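Side-chain contacts in ribosomal RNA small subunit methyltransferase D (Escherichia coli, PDB 2FPO), which methylates the N2 amino group of guanine 966 in 16S rRNA of the assembled 30S particle, using S-adenosyl-L-methionine as methyl donor: residues T44-L49 with L70-R75; L175-V180 with Y186-R191; L143-G148 with P170-L175. All blocks are in the same frame, centred on the assembly; numbering follows the deposited sequence. Where two conformers were deposited one is given.

Interaction 1 of 3, residues T44-L49 with L70-R75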
loop_
_atom_site.group_PDB
_atom_site.type_symbol
_atom_site.label_atom_id
_atom_site.label_comp_id
_atom_site.label_asym_id
_atom_site.label_seq_id
_atom_site.Cartn_x
_atom_site.Cartn_y
_atom_site.Cartn_z
ATOM N N THR A 44 6.477 -2.739 11.836
ATOM C CA THR A 44 5.957 -4.106 11.800
ATOM C C THR A 44 5.773 -4.617 10.350
ATOM O O THR A 44 6.230 -5.717 10.016
ATOM C CB THR A 44 4.607 -4.200 12.580
ATOM O OG1 THR A 44 4.815 -3.795 13.933
ATOM C CG2 THR A 44 4.035 -5.611 12.572
ATOM N N LEU A 45 5.120 -3.816 9.499
ATOM C CA LEU A 45 4.833 -4.218 8.126
ATOM C C LEU A 45 6.115 -4.489 7.326
ATOM O O LEU A 45 6.233 -5.491 6.606
ATOM C CB LEU A 45 4.031 -3.112 7.406
ATOM C CG LEU A 45 3.748 -3.303 5.917
ATOM C CD1 LEU A 45 3.131 -4.710 5.608
ATOM C CD2 LEU A 45 2.833 -2.160 5.389
ATOM N N PHE A 46 7.063 -3.567 7.440
ATOM C CA PHE A 46 8.271 -3.651 6.655
ATOM C C PHE A 46 9.242 -4.666 7.205
ATOM O O PHE A 46 10.055 -5.188 6.446
ATOM C CB PHE A 46 8.854 -2.273 6.331
ATOM C CG PHE A 46 8.045 -1.545 5.291
ATOM C CD1 PHE A 46 8.199 -1.866 3.924
ATOM C CD2 PHE A 46 7.063 -0.620 5.669
ATOM C CE1 PHE A 46 7.434 -1.243 2.964
ATOM C CE2 PHE A 46 6.281 0.016 4.701
ATOM C CZ PHE A 46 6.474 -0.281 3.352
ATOM N N ASN A 47 9.123 -4.998 8.488
ATOM C CA ASN A 47 9.802 -6.181 9.002
ATOM C C ASN A 47 9.208 -7.448 8.362
ATOM O O ASN A 47 9.964 -8.316 7.920
ATOM C CB ASN A 47 9.796 -6.218 10.536
ATOM C CG ASN A 47 10.609 -5.065 11.172
ATOM O OD1 ASN A 47 11.266 -4.278 10.481
ATOM N ND2 ASN A 47 10.547 -4.964 12.502
ATOM N N TRP A 48 7.872 -7.533 8.265
ATOM C CA TRP A 48 7.240 -8.690 7.561
ATOM C C TRP A 48 7.670 -8.797 6.088
ATOM O O TRP A 48 7.780 -9.894 5.542
ATOM C CB TRP A 48 5.704 -8.621 7.560
ATOM C CG TRP A 48 4.993 -8.733 8.902
ATOM C CD1 TRP A 48 5.469 -9.291 10.063
ATOM C CD2 TRP A 48 3.669 -8.277 9.190
ATOM N NE1 TRP A 48 4.509 -9.207 11.061
ATOM C CE2 TRP A 48 3.394 -8.597 10.546
ATOM C CE3 TRP A 48 2.672 -7.658 8.423
ATOM C CZ2 TRP A 48 2.161 -8.307 11.152
ATOM C CZ3 TRP A 48 1.465 -7.353 9.021
ATOM C CH2 TRP A 48 1.215 -7.683 10.385
ATOM N N LEU A 49 7.864 -7.642 5.448
ATOM C CA LEU A 49 8.170 -7.540 4.013
ATOM C C LEU A 49 9.657 -7.555 3.679
ATOM O O LEU A 49 10.024 -7.563 2.511
ATOM C CB LEU A 49 7.555 -6.244 3.455
ATOM C CG LEU A 49 6.018 -6.225 3.358
ATOM C CD1 LEU A 49 5.536 -4.897 2.797
ATOM C CD2 LEU A 49 5.486 -7.394 2.528
ATOM N N LEU A 70 6.383 5.330 -0.060
ATOM C CA LEU A 70 7.688 5.964 0.136
ATOM C C LEU A 70 8.682 5.137 0.943
ATOM O O LEU A 70 9.873 5.042 0.625
ATOM C CB LEU A 70 7.512 7.355 0.754
ATOM C CG LEU A 70 6.870 8.361 -0.213
ATOM C CD1 LEU A 70 6.572 9.671 0.504
ATOM C CD2 LEU A 70 7.786 8.592 -1.394
ATOM N N GLU A 71 8.190 4.535 2.001
ATOM C CA GLU A 71 8.981 3.573 2.759
ATOM C C GLU A 71 9.367 2.374 1.859
ATOM O O GLU A 71 10.505 1.898 1.921
ATOM C CB GLU A 71 8.147 3.173 3.983
ATOM C CG GLU A 71 8.819 2.395 5.048
ATOM C CD GLU A 71 9.719 3.228 5.910
ATOM O OE1 GLU A 71 9.315 4.331 6.379
ATOM O OE2 GLU A 71 10.848 2.751 6.103
ATOM N N ALA A 72 8.436 1.911 1.000
ATOM C CA ALA A 72 8.741 0.827 0.047
ATOM C C ALA A 72 9.866 1.212 -0.906
ATOM O O ALA A 72 10.826 0.466 -1.050
ATOM C CB ALA A 72 7.457 0.331 -0.728
ATOM N N LEU A 73 9.800 2.402 -1.503
ATOM C CA LEU A 73 10.853 2.868 -2.380
ATOM C C LEU A 73 12.198 3.029 -1.680
ATOM O O LEU A 73 13.253 2.757 -2.260
ATOM C CB LEU A 73 10.452 4.190 -3.049
ATOM C CG LEU A 73 9.294 3.994 -4.027
ATOM C CD1 LEU A 73 8.519 5.327 -4.162
ATOM C CD2 LEU A 73 9.732 3.418 -5.408
ATOM N N SER A 74 12.152 3.497 -0.443
ATOM C CA SER A 74 13.362 3.680 0.327
ATOM C C SER A 74 14.117 2.345 0.472
ATOM O O SER A 74 15.345 2.292 0.332
ATOM C CB SER A 74 13.022 4.265 1.695
ATOM O OG SER A 74 14.207 4.608 2.391
ATOM N N ARG A 75 13.352 1.280 0.701
ATOM C CA ARG A 75 13.871 -0.032 0.988
ATOM C C ARG A 75 14.084 -0.841 -0.299
ATOM O O ARG A 75 14.102 -2.089 -0.290
ATOM C CB ARG A 75 12.939 -0.720 1.972
ATOM C CG ARG A 75 12.800 0.042 3.293
ATOM C CD ARG A 75 11.739 -0.621 4.165
ATOM N NE ARG A 75 11.463 0.093 5.425
ATOM C CZ ARG A 75 11.714 -0.371 6.644
ATOM N NH1 ARG A 75 12.288 -1.562 6.818
ATOM N NH2 ARG A 75 11.382 0.355 7.712
HETATM O O HOH W 1 11.613 -1.440 10.214
#
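Phe-46 of helix 39-53 and Ala-72 of helix 67-74 bring the two backbones together, their CA atoms 8.0 Å apart, a gap that one aromatic side chain can bridge. Phe-46 has CG anti to its carbonyl carbon (chi1 -73°), which carries the ring out to the second helix, where it meets three residues. Glu-71 lays its CG over one face of the ring, 3.7 Å from the Phe-46 centroid and 24° off the normal, as a CH-pi contact; Leu-45 lies over the opposite face. At the far rim, Phe-46 CE1 packs on the methyl of Ala-72, CB to CE1 4.0 Å, where a small residue lets the ring come close to the helix backbone. Arg-75, just past the helix end, reaches back with an extended chain and sets its guanidinium flat over Phe-46 CB, CZ to CB 3.4 Å. The same group turns its edge to Glu-71: NE (2.8 Å) and NH2 (2.9 Å) both donate to OE2, NE on the anti lone pair and NH2 from above the carboxylate plane. Since Glu-71 OE1 pairs with Arg-42, this buried carboxylate probably stays ionised. Arg-75 NH2 also gives a hydrogen bond to a water. A leucine in place of this arginine would probably leave Glu-71 OE2 without these two donors and uncover the Phe-46 CB side of the contact. This is helix-to-helix packing on one side of the central sheet, in the Rossmann-like fold of S-adenosylmethionine-dependent methyltransferases.

Interaction 2 of 3, residues L175-V180 with Y186-R191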
loop_
_atom_site.group_PDB
_atom_site.type_symbol
_atom_site.label_atom_id
_atom_site.label_comp_id
_atom_site.label_asym_id
_atom_site.label_seq_id
_atom_site.Cartn_x
_atom_site.Cartn_y
_atom_site.Cartn_z
ATOM N N LEU A 175 -4.464 -15.827 5.025
ATOM C CA LEU A 175 -3.890 -14.953 6.042
ATOM C C LEU A 175 -2.435 -15.358 6.319
ATOM O O LEU A 175 -2.161 -16.491 6.675
ATOM C CB LEU A 175 -4.729 -14.954 7.321
ATOM C CG LEU A 175 -4.384 -13.911 8.399
ATOM C CD1 LEU A 175 -4.426 -12.449 7.858
ATOM C CD2 LEU A 175 -5.341 -14.051 9.554
ATOM N N HIS A 176 -1.512 -14.422 6.097
ATOM C CA HIS A 176 -0.072 -14.711 6.153
ATOM C C HIS A 176 0.596 -14.172 7.421
ATOM O O HIS A 176 1.393 -14.876 8.037
ATOM C CB HIS A 176 0.639 -14.172 4.896
ATOM C CG HIS A 176 2.010 -14.738 4.696
ATOM N ND1 HIS A 176 2.237 -16.087 4.521
ATOM C CD2 HIS A 176 3.227 -14.142 4.664
ATOM C CE1 HIS A 176 3.537 -16.299 4.392
ATOM N NE2 HIS A 176 4.160 -15.135 4.467
ATOM N N ARG A 177 0.305 -12.908 7.760
ATOM C CA ARG A 177 0.717 -12.277 9.037
ATOM C C ARG A 177 -0.460 -11.500 9.605
ATOM O O ARG A 177 -1.313 -11.033 8.861
ATOM C CB ARG A 177 1.882 -11.285 8.852
ATOM C CG ARG A 177 3.165 -11.855 8.226
ATOM C CD ARG A 177 3.878 -12.838 9.167
ATOM N NE ARG A 177 5.085 -13.384 8.545
ATOM C CZ ARG A 177 5.186 -14.596 7.995
ATOM N NH1 ARG A 177 4.136 -15.409 7.972
ATOM N NH2 ARG A 177 6.348 -15.005 7.468
ATOM N N GLU A 178 -0.486 -11.343 10.921
ATOM C CA GLU A 178 -1.502 -10.532 11.596
ATOM C C GLU A 178 -0.999 -9.902 12.905
ATOM O O GLU A 178 -0.355 -10.558 13.694
ATOM C CB GLU A 178 -2.768 -11.349 11.872
ATOM C CG GLU A 178 -3.915 -10.481 12.418
ATOM C CD GLU A 178 -5.140 -11.278 12.814
ATOM O OE1 GLU A 178 -5.047 -12.069 13.767
ATOM O OE2 GLU A 178 -6.206 -11.097 12.186
ATOM N N LYS A 179 -1.303 -8.631 13.114
ATOM C CA LYS A 179 -1.041 -7.977 14.384
ATOM C C LYS A 179 -2.270 -7.173 14.762
ATOM O O LYS A 179 -2.808 -6.420 13.953
ATOM C CB LYS A 179 0.156 -7.032 14.292
ATOM C CG LYS A 179 0.491 -6.338 15.612
ATOM C CD LYS A 179 1.651 -5.368 15.466
ATOM C CE LYS A 179 2.205 -4.992 16.846
ATOM N NZ LYS A 179 3.482 -4.196 16.785
ATOM N N VAL A 180 -2.714 -7.335 15.997
ATOM C CA VAL A 180 -3.774 -6.495 16.528
ATOM C C VAL A 180 -3.184 -5.538 17.556
ATOM O O VAL A 180 -2.512 -5.958 18.492
ATOM C CB VAL A 180 -4.948 -7.334 17.094
ATOM C CG1 VAL A 180 -6.019 -6.440 17.682
ATOM C CG2 VAL A 180 -5.541 -8.200 15.984
ATOM N N TYR A 186 -4.003 -5.398 11.700
ATOM C CA TYR A 186 -3.063 -5.205 10.596
ATOM C C TYR A 186 -2.751 -6.580 10.042
ATOM O O TYR A 186 -2.260 -7.433 10.762
ATOM C CB TYR A 186 -1.795 -4.530 11.109
ATOM C CG TYR A 186 -2.068 -3.234 11.843
ATOM C CD1 TYR A 186 -2.136 -2.020 11.145
ATOM C CD2 TYR A 186 -2.259 -3.215 13.226
ATOM C CE1 TYR A 186 -2.390 -0.846 11.800
ATOM C CE2 TYR A 186 -2.509 -2.027 13.892
ATOM C CZ TYR A 186 -2.561 -0.848 13.164
ATOM O OH TYR A 186 -2.833 0.333 13.792
ATOM N N ARG A 187 -3.062 -6.809 8.772
ATOM C CA ARG A 187 -2.950 -8.156 8.201
ATOM C C ARG A 187 -2.174 -8.166 6.873
ATOM O O ARG A 187 -2.175 -7.192 6.131
ATOM C CB ARG A 187 -4.337 -8.759 7.990
ATOM C CG ARG A 187 -5.135 -8.931 9.272
ATOM C CD ARG A 187 -6.538 -9.459 8.988
ATOM N NE ARG A 187 -7.239 -9.708 10.241
ATOM C CZ ARG A 187 -8.283 -9.013 10.671
ATOM N NH1 ARG A 187 -8.767 -8.021 9.951
ATOM N NH2 ARG A 187 -8.850 -9.323 11.818
ATOM N N LEU A 188 -1.539 -9.292 6.593
ATOM C CA LEU A 188 -0.873 -9.535 5.331
ATOM C C LEU A 188 -1.364 -10.866 4.790
ATOM O O LEU A 188 -1.303 -11.881 5.487
ATOM C CB LEU A 188 0.645 -9.519 5.520
ATOM C CG LEU A 188 1.535 -9.455 4.274
ATOM C CD1 LEU A 188 1.344 -8.154 3.485
ATOM C CD2 LEU A 188 2.976 -9.624 4.712
ATOM N N TYR A 189 -1.940 -10.824 3.586
ATOM C CA TYR A 189 -2.449 -11.996 2.911
ATOM C C TYR A 189 -1.465 -12.401 1.846
ATOM O O TYR A 189 -0.826 -11.552 1.233
ATOM C CB TYR A 189 -3.821 -11.749 2.265
ATOM C CG TYR A 189 -4.920 -11.588 3.282
ATOM C CD1 TYR A 189 -5.694 -12.672 3.683
ATOM C CD2 TYR A 189 -5.180 -10.334 3.850
ATOM C CE1 TYR A 189 -6.709 -12.521 4.626
ATOM C CE2 TYR A 189 -6.180 -10.167 4.793
ATOM C CZ TYR A 189 -6.928 -11.259 5.188
ATOM O OH TYR A 189 -7.905 -11.055 6.124
ATOM N N GLN A 190 -1.333 -13.708 1.651
ATOM C CA GLN A 190 -0.575 -14.234 0.532
ATOM C C GLN A 190 -1.510 -14.912 -0.471
ATOM O O GLN A 190 -2.356 -15.753 -0.110
ATOM C CB GLN A 190 0.497 -15.217 0.995
ATOM C CG GLN A 190 1.434 -15.605 -0.135
ATOM C CD GLN A 190 2.754 -16.152 0.349
ATOM O OE1 GLN A 190 3.798 -15.553 0.123
ATOM N NE2 GLN A 190 2.714 -17.298 1.014
ATOM N N ARG A 191 -1.319 -14.545 -1.730
ATOM C CA ARG A 191 -2.179 -14.974 -2.797
ATOM C C ARG A 191 -1.500 -16.047 -3.637
ATOM O O ARG A 191 -0.334 -15.910 -4.013
ATOM C CB ARG A 191 -2.567 -13.759 -3.634
ATOM C CG ARG A 191 -3.523 -14.046 -4.756
ATOM C CD ARG A 191 -2.886 -13.756 -6.088
ATOM N NE ARG A 191 -3.871 -13.916 -7.136
ATOM C CZ ARG A 191 -3.572 -14.156 -8.401
ATOM N NH1 ARG A 191 -2.299 -14.224 -8.778
ATOM N NH2 ARG A 191 -4.548 -14.340 -9.284
#
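The side chains of Glu-178 and Arg-187 extend alongside one another in a common direction, across an antiparallel beta hairpin with a classic bulge, in which His-176 and Arg-177 both face Leu-188. Glu-178 stretches out with CG opposite its backbone N (chi1 -173°), and its OE2 takes the NE hydrogen of Arg-187 at 2.6 Å through the anti lone pair, a salt bridge that suits opposite charges on a cross-strand non-hydrogen-bonded pair. The carboxylate is turned 53° from the guanidinium plane, and NH2 adds only a weak bond. On the same face of the sheet, Leu-175 lays CD1 over the Tyr-189 ring, offset toward its rim, 4.0 Å from the centroid, a CH-pi contact; the leucine branch supplies a methyl that also touches Arg-187 CB. On the other face, Arg-177 and Leu-188 meet through their CB atoms, and Trp-48 of helix 39-53 packs against both. The His-176 ring lies between two groups: Gln-190 CD toward the rim of one face, its amide turned 38° from the ring, and Arg-177 NH1 over the centre of the other. That nitrogen also donates to His-176 O, which holds the guanidinium near the ring. At the bulge, Leu-188 O accepts two backbone hydrogens, from His-176 N at 2.6 Å and Arg-177 N at 3.0 Å.

Interaction 3 of 3, residues L143-G148 with P170-L175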
loop_
_atom_site.group_PDB
_atom_site.type_symbol
_atom_site.label_atom_id
_atom_site.label_comp_id
_atom_site.label_asym_id
_atom_site.label_seq_id
_atom_site.Cartn_x
_atom_site.Cartn_y
_atom_site.Cartn_z
ATOM N N LEU A 143 -11.458 -6.550 -6.880
ATOM C CA LEU A 143 -10.924 -5.961 -8.110
ATOM C C LEU A 143 -9.469 -6.335 -8.312
ATOM O O LEU A 143 -9.082 -6.667 -9.425
ATOM C CB LEU A 143 -11.091 -4.440 -8.120
ATOM C CG LEU A 143 -12.557 -3.982 -8.269
ATOM C CD1 LEU A 143 -12.707 -2.595 -7.686
ATOM C CD2 LEU A 143 -13.062 -4.026 -9.702
ATOM N N LEU A 144 -8.672 -6.290 -7.231
ATOM C CA LEU A 144 -7.254 -6.708 -7.285
ATOM C C LEU A 144 -7.118 -8.119 -7.817
ATOM O O LEU A 144 -6.357 -8.390 -8.747
ATOM C CB LEU A 144 -6.548 -6.569 -5.904
ATOM C CG LEU A 144 -6.291 -5.141 -5.399
ATOM C CD1 LEU A 144 -5.772 -5.204 -3.940
ATOM C CD2 LEU A 144 -5.263 -4.449 -6.346
ATOM N N GLU A 145 -7.874 -9.029 -7.227
ATOM C CA GLU A 145 -7.884 -10.430 -7.664
ATOM C C GLU A 145 -8.444 -10.658 -9.084
ATOM O O GLU A 145 -7.971 -11.533 -9.787
ATOM C CB GLU A 145 -8.658 -11.281 -6.658
ATOM C CG GLU A 145 -8.761 -12.793 -6.981
ATOM C CD GLU A 145 -7.406 -13.472 -7.099
ATOM O OE1 GLU A 145 -6.480 -13.103 -6.340
ATOM O OE2 GLU A 145 -7.272 -14.391 -7.951
ATOM N N ASP A 146 -9.475 -9.909 -9.483
ATOM C CA ASP A 146 -10.197 -10.229 -10.722
ATOM C C ASP A 146 -9.582 -9.586 -11.956
ATOM O O ASP A 146 -9.785 -10.068 -13.056
ATOM C CB ASP A 146 -11.658 -9.808 -10.650
ATOM C CG ASP A 146 -12.440 -10.561 -9.610
ATOM O OD1 ASP A 146 -11.973 -11.602 -9.094
ATOM O OD2 ASP A 146 -13.543 -10.087 -9.292
ATOM N N ASN A 147 -8.833 -8.504 -11.771
ATOM C CA ASN A 147 -8.349 -7.724 -12.897
ATOM C C ASN A 147 -6.833 -7.807 -13.160
ATOM O O ASN A 147 -6.282 -6.992 -13.890
ATOM C CB ASN A 147 -8.865 -6.272 -12.780
ATOM C CG ASN A 147 -10.381 -6.199 -12.934
ATOM O OD1 ASN A 147 -10.977 -7.068 -13.552
ATOM N ND2 ASN A 147 -11.000 -5.186 -12.362
ATOM N N GLY A 148 -6.174 -8.813 -12.584
ATOM C CA GLY A 148 -4.776 -9.085 -12.902
ATOM C C GLY A 148 -3.773 -8.175 -12.220
ATOM O O GLY A 148 -2.638 -8.031 -12.685
ATOM N N PRO A 170 -10.818 -13.748 -1.450
ATOM C CA PRO A 170 -10.989 -14.903 -2.354
ATOM C C PRO A 170 -10.361 -16.159 -1.764
ATOM O O PRO A 170 -9.510 -16.071 -0.876
ATOM C CB PRO A 170 -10.247 -14.470 -3.630
ATOM C CG PRO A 170 -10.228 -12.953 -3.548
ATOM C CD PRO A 170 -10.051 -12.660 -2.096
ATOM N N ALA A 171 -10.795 -17.312 -2.257
ATOM C CA ALA A 171 -10.389 -18.600 -1.725
ATOM C C ALA A 171 -8.888 -18.870 -1.856
ATOM O O ALA A 171 -8.311 -19.574 -1.042
ATOM C CB ALA A 171 -11.211 -19.719 -2.388
ATOM N N ASN A 172 -8.260 -18.304 -2.884
ATOM C CA ASN A 172 -6.806 -18.450 -3.063
ATOM C C ASN A 172 -5.952 -17.451 -2.269
ATOM O O ASN A 172 -4.724 -17.398 -2.445
ATOM C CB ASN A 172 -6.435 -18.400 -4.553
ATOM C CG ASN A 172 -6.836 -17.091 -5.227
ATOM O OD1 ASN A 172 -7.817 -16.445 -4.844
ATOM N ND2 ASN A 172 -6.082 -16.703 -6.238
ATOM N N TRP A 173 -6.589 -16.658 -1.404
ATOM C CA TRP A 173 -5.856 -15.791 -0.454
ATOM C C TRP A 173 -5.826 -16.438 0.922
ATOM O O TRP A 173 -6.866 -16.855 1.456
ATOM C CB TRP A 173 -6.555 -14.445 -0.283
ATOM C CG TRP A 173 -6.499 -13.499 -1.424
ATOM C CD1 TRP A 173 -6.549 -13.796 -2.763
ATOM C CD2 TRP A 173 -6.452 -12.071 -1.331
ATOM N NE1 TRP A 173 -6.510 -12.629 -3.507
ATOM C CE2 TRP A 173 -6.458 -11.561 -2.654
ATOM C CE3 TRP A 173 -6.426 -11.163 -0.253
ATOM C CZ2 TRP A 173 -6.422 -10.191 -2.926
ATOM C CZ3 TRP A 173 -6.368 -9.782 -0.541
ATOM C CH2 TRP A 173 -6.379 -9.325 -1.862
ATOM N N SER A 174 -4.649 -16.499 1.524
ATOM C CA SER A 174 -4.573 -16.976 2.899
ATOM C C SER A 174 -3.955 -15.915 3.799
ATOM O O SER A 174 -3.055 -15.168 3.376
ATOM C CB SER A 174 -3.775 -18.282 2.978
ATOM O OG SER A 174 -2.441 -18.035 2.564
ATOM N N LEU A 175 -4.464 -15.827 5.025
ATOM C CA LEU A 175 -3.890 -14.953 6.042
ATOM C C LEU A 175 -2.435 -15.358 6.319
ATOM O O LEU A 175 -2.161 -16.491 6.675
ATOM C CB LEU A 175 -4.729 -14.954 7.321
ATOM C CG LEU A 175 -4.384 -13.911 8.399
ATOM C CD1 LEU A 175 -4.426 -12.449 7.858
ATOM C CD2 LEU A 175 -5.341 -14.051 9.554
#
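Glu-145, near the end of helix 137-146, faces the turn that leads into strand 173-181, and its carboxylate accepts a hydrogen bond on each oxygen. Trp-173 NE1 donates to Glu-145 OE1 over 2.9 Å, nearly straight at 161°, with the oxygen at the indole edge and almost exactly in the ring plane. Asn-172 ND2 reaches Glu-145 OE2 over 3.1 Å, approaching from above the carboxylate, whose plane stands 86° from the amide. Glutamate suits this place because its chain bends at chi2 (59°), which swings both oxygens round to the two donors. A positive charge comes from outside the two segments: Glu-145 OE1 forms a salt bridge with Arg-191 on the neighbouring strand 184-191, while Asn-172 ND2 also bonds to Glu-192 O. The arginine probably favours the ionised carboxylate.

Pro-170 to Trp-173 form a type I beta turn, closed by Trp-173 N to Pro-170 O at 3.0 Å; it lies at the start of the last hairpin of the methyltransferase sheet, and the contact joins that hairpin to helix 137-146. Proline suits the place because its compact apolar ring meets both the Glu-145 chain and the indole.

The remaining contacts are apolar. Pro-170 CG lies against the aliphatic part of Glu-145, the two running in opposite directions, CG to CG 3.7 Å, and Pro-170 CD lies over one indole face of Trp-173. Ile-141, one helical turn before Glu-145, touches both Pro-170 and Trp-173.

From the N terminus, interaction 1 closes first, spanning 20 residues that include strand 57-60 and joining helices 39-53 and 67-74. Interaction 3 follows, bridging the 21 residues that include strands 150-151 and 154-161 and tying helix 137-146 to the start of strand 173-181. Interaction 2 then closes the short hairpin of strands 173-181 and 184-191. None nests within or crosses another, but interactions 3 and 2 share Leu-175, and Arg-191 of the hairpin pairs with Glu-145. Interaction 1 meets interaction 2 through Trp-48, which packs on the hairpin, and through a probable hydrogen bond between Thr-44 and Lys-179. Interactions 1 and 3 do not touch, their nearest atoms being about 8 Å apart.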